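Local coordinates for Ulp1-like SUMO protease (Chaetomium thermophilum, PDB 6DG4), which probably cleaves SUMO from its conjugates as a cysteine protease of the Ulp1 family, represented here by its catalytic domain, at residues A[141-152]-A[165-173]. Sequence-based numbering, arbitrary orientation.
Sequences AVIRPGRRTVSH and VKAKLLELV
V150 and L169 meet flank to flank, CB of V150 lying 3.9 Å from CB of L169, where a helix packs on one face of a β-hairpin with no hydrogen bond passing between them. The two side chains lie alongside one another, running in opposing senses, and CD1 of L169 runs on to the CB of A141 at 3.7 Å, bridging both hairpin strands; it also rests against O of S151, 3.4 Å away. For V150, chi1 of -55° sets CG1 opposite the carbonyl carbon and leaves CG2 between that carbon and the backbone N. Both methyls grip L170, CG2 on its CG and CG1 on its CD2, each at 3.9 Å, and CG1 also reaches CG2 of V173 at 4.0 Å. That same V173 methyl receives CD1 of I143, also at 4.0 Å, and L172 touches I143 more loosely. At the other end, V165 stands roughly perpendicular to H152 and places CG1 over one face of the imidazole, 3.9 Å from the ring centroid and 22° off its normal, a CH-pi contact. The ring's rotation should be fixed by bonds from ND1 to the backbone N of S162 and from NE2 to OG1 of T139, and S162 OG also bonds the backbone N of V165. Strand 149-153, helix 163-177 and strand 187-188 form a β-α-β unit in the mixed central sheet of the Ulp1-family (C48, clan CA) catalytic domain, the helix covering one face of strands 137-144 and 149-153. Strand 127-134 borders A141, helix 96-103 meets V165 and L172 through W97 and F96, and K166 carries its ammonium to E163 and D190 beside strand 187-188.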
# COMPACT_ATOMS: atom_id res chain seq x y z
N ALA A 141 1.86 -1.92 -7.46
CA ALA A 141 3.18 -2.33 -7.90
C ALA A 141 4.09 -2.40 -6.68
O ALA A 141 3.99 -1.57 -5.77
CB ALA A 141 3.75 -1.35 -8.93
N VAL A 142 4.95 -3.41 -6.65
CA VAL A 142 5.87 -3.63 -5.54
C VAL A 142 7.24 -3.91 -6.14
O VAL A 142 7.40 -4.87 -6.90
CB VAL A 142 5.42 -4.79 -4.64
CG1 VAL A 142 6.37 -4.94 -3.45
CG2 VAL A 142 4.00 -4.58 -4.16
N ILE A 143 8.21 -3.08 -5.80
CA ILE A 143 9.60 -3.35 -6.13
C ILE A 143 10.28 -3.83 -4.86
O ILE A 143 10.09 -3.23 -3.79
CB ILE A 143 10.29 -2.11 -6.72
CG1 ILE A 143 9.55 -1.63 -7.97
CG2 ILE A 143 11.75 -2.41 -7.03
CD1 ILE A 143 10.03 -0.27 -8.50
N ARG A 144 11.04 -4.91 -4.96
CA ARG A 144 11.75 -5.49 -3.82
C ARG A 144 13.23 -5.46 -4.17
O ARG A 144 13.77 -6.42 -4.75
CB ARG A 144 11.24 -6.89 -3.52
CG ARG A 144 9.75 -6.93 -3.22
CD ARG A 144 9.25 -8.35 -3.06
NE ARG A 144 9.33 -8.79 -1.67
CZ ARG A 144 9.25 -10.05 -1.27
NH1 ARG A 144 9.16 -11.03 -2.17
NH2 ARG A 144 9.28 -10.33 0.02
N PRO A 145 13.93 -4.37 -3.86
CA PRO A 145 15.31 -4.22 -4.37
C PRO A 145 16.28 -5.28 -3.88
O PRO A 145 17.16 -5.69 -4.64
CB PRO A 145 15.70 -2.81 -3.92
CG PRO A 145 14.37 -2.08 -3.88
CD PRO A 145 13.44 -3.10 -3.29
N GLY A 146 16.18 -5.71 -2.62
CA GLY A 146 17.07 -6.74 -2.13
C GLY A 146 16.90 -8.06 -2.87
O GLY A 146 17.84 -8.85 -2.96
N ARG A 147 15.70 -8.31 -3.38
CA ARG A 147 15.41 -9.51 -4.15
C ARG A 147 15.60 -9.32 -5.64
O ARG A 147 15.55 -10.30 -6.39
CB ARG A 147 13.98 -9.97 -3.87
CG ARG A 147 13.82 -10.35 -2.42
CD ARG A 147 12.48 -10.91 -2.09
NE ARG A 147 12.32 -10.93 -0.65
CZ ARG A 147 12.69 -11.94 0.15
NH1 ARG A 147 13.24 -13.03 -0.35
NH2 ARG A 147 12.48 -11.83 1.45
N ARG A 148 15.83 -8.08 -6.08
CA ARG A 148 15.96 -7.75 -7.50
C ARG A 148 14.70 -8.16 -8.26
O ARG A 148 14.77 -8.74 -9.35
CB ARG A 148 17.22 -8.35 -8.13
CG ARG A 148 18.51 -8.15 -7.33
CD ARG A 148 18.99 -6.71 -7.25
NE ARG A 148 20.36 -6.69 -6.76
CZ ARG A 148 20.73 -6.69 -5.48
NH1 ARG A 148 19.82 -6.67 -4.53
NH2 ARG A 148 22.01 -6.72 -5.16
N THR A 149 13.53 -7.85 -7.70
CA THR A 149 12.28 -8.17 -8.37
C THR A 149 11.38 -6.95 -8.49
O THR A 149 11.42 -6.03 -7.67
CB THR A 149 11.50 -9.31 -7.69
OG1 THR A 149 11.09 -8.91 -6.37
CG2 THR A 149 12.35 -10.56 -7.63
N VAL A 150 10.54 -6.99 -9.52
CA VAL A 150 9.41 -6.09 -9.65
C VAL A 150 8.16 -6.95 -9.77
O VAL A 150 8.19 -8.06 -10.32
CB VAL A 150 9.52 -5.13 -10.85
CG1 VAL A 150 10.83 -4.34 -10.80
CG2 VAL A 150 9.39 -5.89 -12.17
N SER A 151 7.04 -6.42 -9.26
CA SER A 151 5.78 -7.14 -9.30
C SER A 151 4.64 -6.15 -9.47
O SER A 151 4.72 -4.99 -9.06
CB SER A 151 5.52 -7.93 -8.00
OG SER A 151 6.58 -8.83 -7.72
N HIS A 152 3.56 -6.65 -10.06
CA HIS A 152 2.31 -5.90 -10.18
C HIS A 152 1.20 -6.82 -9.71
O HIS A 152 0.97 -7.88 -10.31
CB HIS A 152 2.09 -5.48 -11.63
CG HIS A 152 0.82 -4.72 -11.85
ND1 HIS A 152 -0.01 -4.96 -12.92
CD2 HIS A 152 0.24 -3.74 -11.13
CE1 HIS A 152 -1.05 -4.14 -12.86
NE2 HIS A 152 -0.93 -3.39 -11.77
N VAL A 165 2.93 -2.87 -17.11
CA VAL A 165 3.37 -2.30 -15.85
C VAL A 165 4.74 -2.84 -15.46
O VAL A 165 5.62 -2.08 -15.04
CB VAL A 165 2.32 -2.55 -14.75
CG1 VAL A 165 2.87 -2.12 -13.39
CG2 VAL A 165 1.05 -1.79 -15.06
N LYS A 166 4.93 -4.15 -15.58
CA LYS A 166 6.22 -4.74 -15.21
C LYS A 166 7.36 -4.10 -15.98
O LYS A 166 8.42 -3.81 -15.41
CB LYS A 166 6.20 -6.24 -15.49
CG LYS A 166 5.29 -7.04 -14.59
CD LYS A 166 5.07 -8.42 -15.20
CE LYS A 166 4.25 -9.31 -14.32
NZ LYS A 166 4.00 -10.62 -14.98
N ALA A 167 7.19 -3.90 -17.29
CA ALA A 167 8.24 -3.28 -18.08
C ALA A 167 8.52 -1.85 -17.62
O ALA A 167 9.68 -1.42 -17.58
CB ALA A 167 7.86 -3.30 -19.56
N LYS A 168 7.47 -1.10 -17.27
CA LYS A 168 7.67 0.26 -16.79
C LYS A 168 8.40 0.27 -15.45
O LYS A 168 9.22 1.16 -15.19
CB LYS A 168 6.33 0.98 -16.69
CG LYS A 168 5.78 1.35 -18.06
CD LYS A 168 4.44 2.02 -17.98
CE LYS A 168 3.89 2.29 -19.37
NZ LYS A 168 4.76 3.20 -20.15
N LEU A 169 8.11 -0.70 -14.59
CA LEU A 169 8.83 -0.80 -13.33
C LEU A 169 10.31 -1.07 -13.56
O LEU A 169 11.16 -0.48 -12.89
CB LEU A 169 8.20 -1.88 -12.46
CG LEU A 169 6.76 -1.63 -12.01
CD1 LEU A 169 6.25 -2.83 -11.22
CD2 LEU A 169 6.64 -0.35 -11.20
N LEU A 170 10.64 -1.97 -14.48
CA LEU A 170 12.05 -2.25 -14.76
C LEU A 170 12.75 -1.06 -15.39
O LEU A 170 13.93 -0.82 -15.12
CB LEU A 170 12.18 -3.50 -15.64
CG LEU A 170 11.88 -4.81 -14.91
CD1 LEU A 170 11.66 -5.94 -15.90
CD2 LEU A 170 13.01 -5.18 -13.96
N GLU A 171 12.04 -0.28 -16.22
CA GLU A 171 12.63 0.94 -16.75
C GLU A 171 12.95 1.92 -15.63
O GLU A 171 14.01 2.57 -15.64
CB GLU A 171 11.67 1.58 -17.77
CG GLU A 171 11.55 0.77 -19.07
CD GLU A 171 10.40 1.23 -19.96
OE1 GLU A 171 9.61 2.11 -19.55
OE2 GLU A 171 10.29 0.69 -21.09
N LEU A 172 12.07 2.02 -14.63
CA LEU A 172 12.31 2.89 -13.49
C LEU A 172 13.54 2.42 -12.71
O LEU A 172 14.39 3.23 -12.32
CB LEU A 172 11.07 2.91 -12.59
CG LEU A 172 11.19 3.67 -11.27
CD1 LEU A 172 11.42 5.15 -11.51
CD2 LEU A 172 9.93 3.46 -10.45
N VAL A 173 13.63 1.12 -12.44
CA VAL A 173 14.77 0.57 -11.72
C VAL A 173 16.07 0.88 -12.45
O VAL A 173 17.06 1.32 -11.85
CB VAL A 173 14.58 -0.94 -11.49
CG1 VAL A 173 15.83 -1.57 -10.90
CG2 VAL A 173 13.38 -1.21 -10.57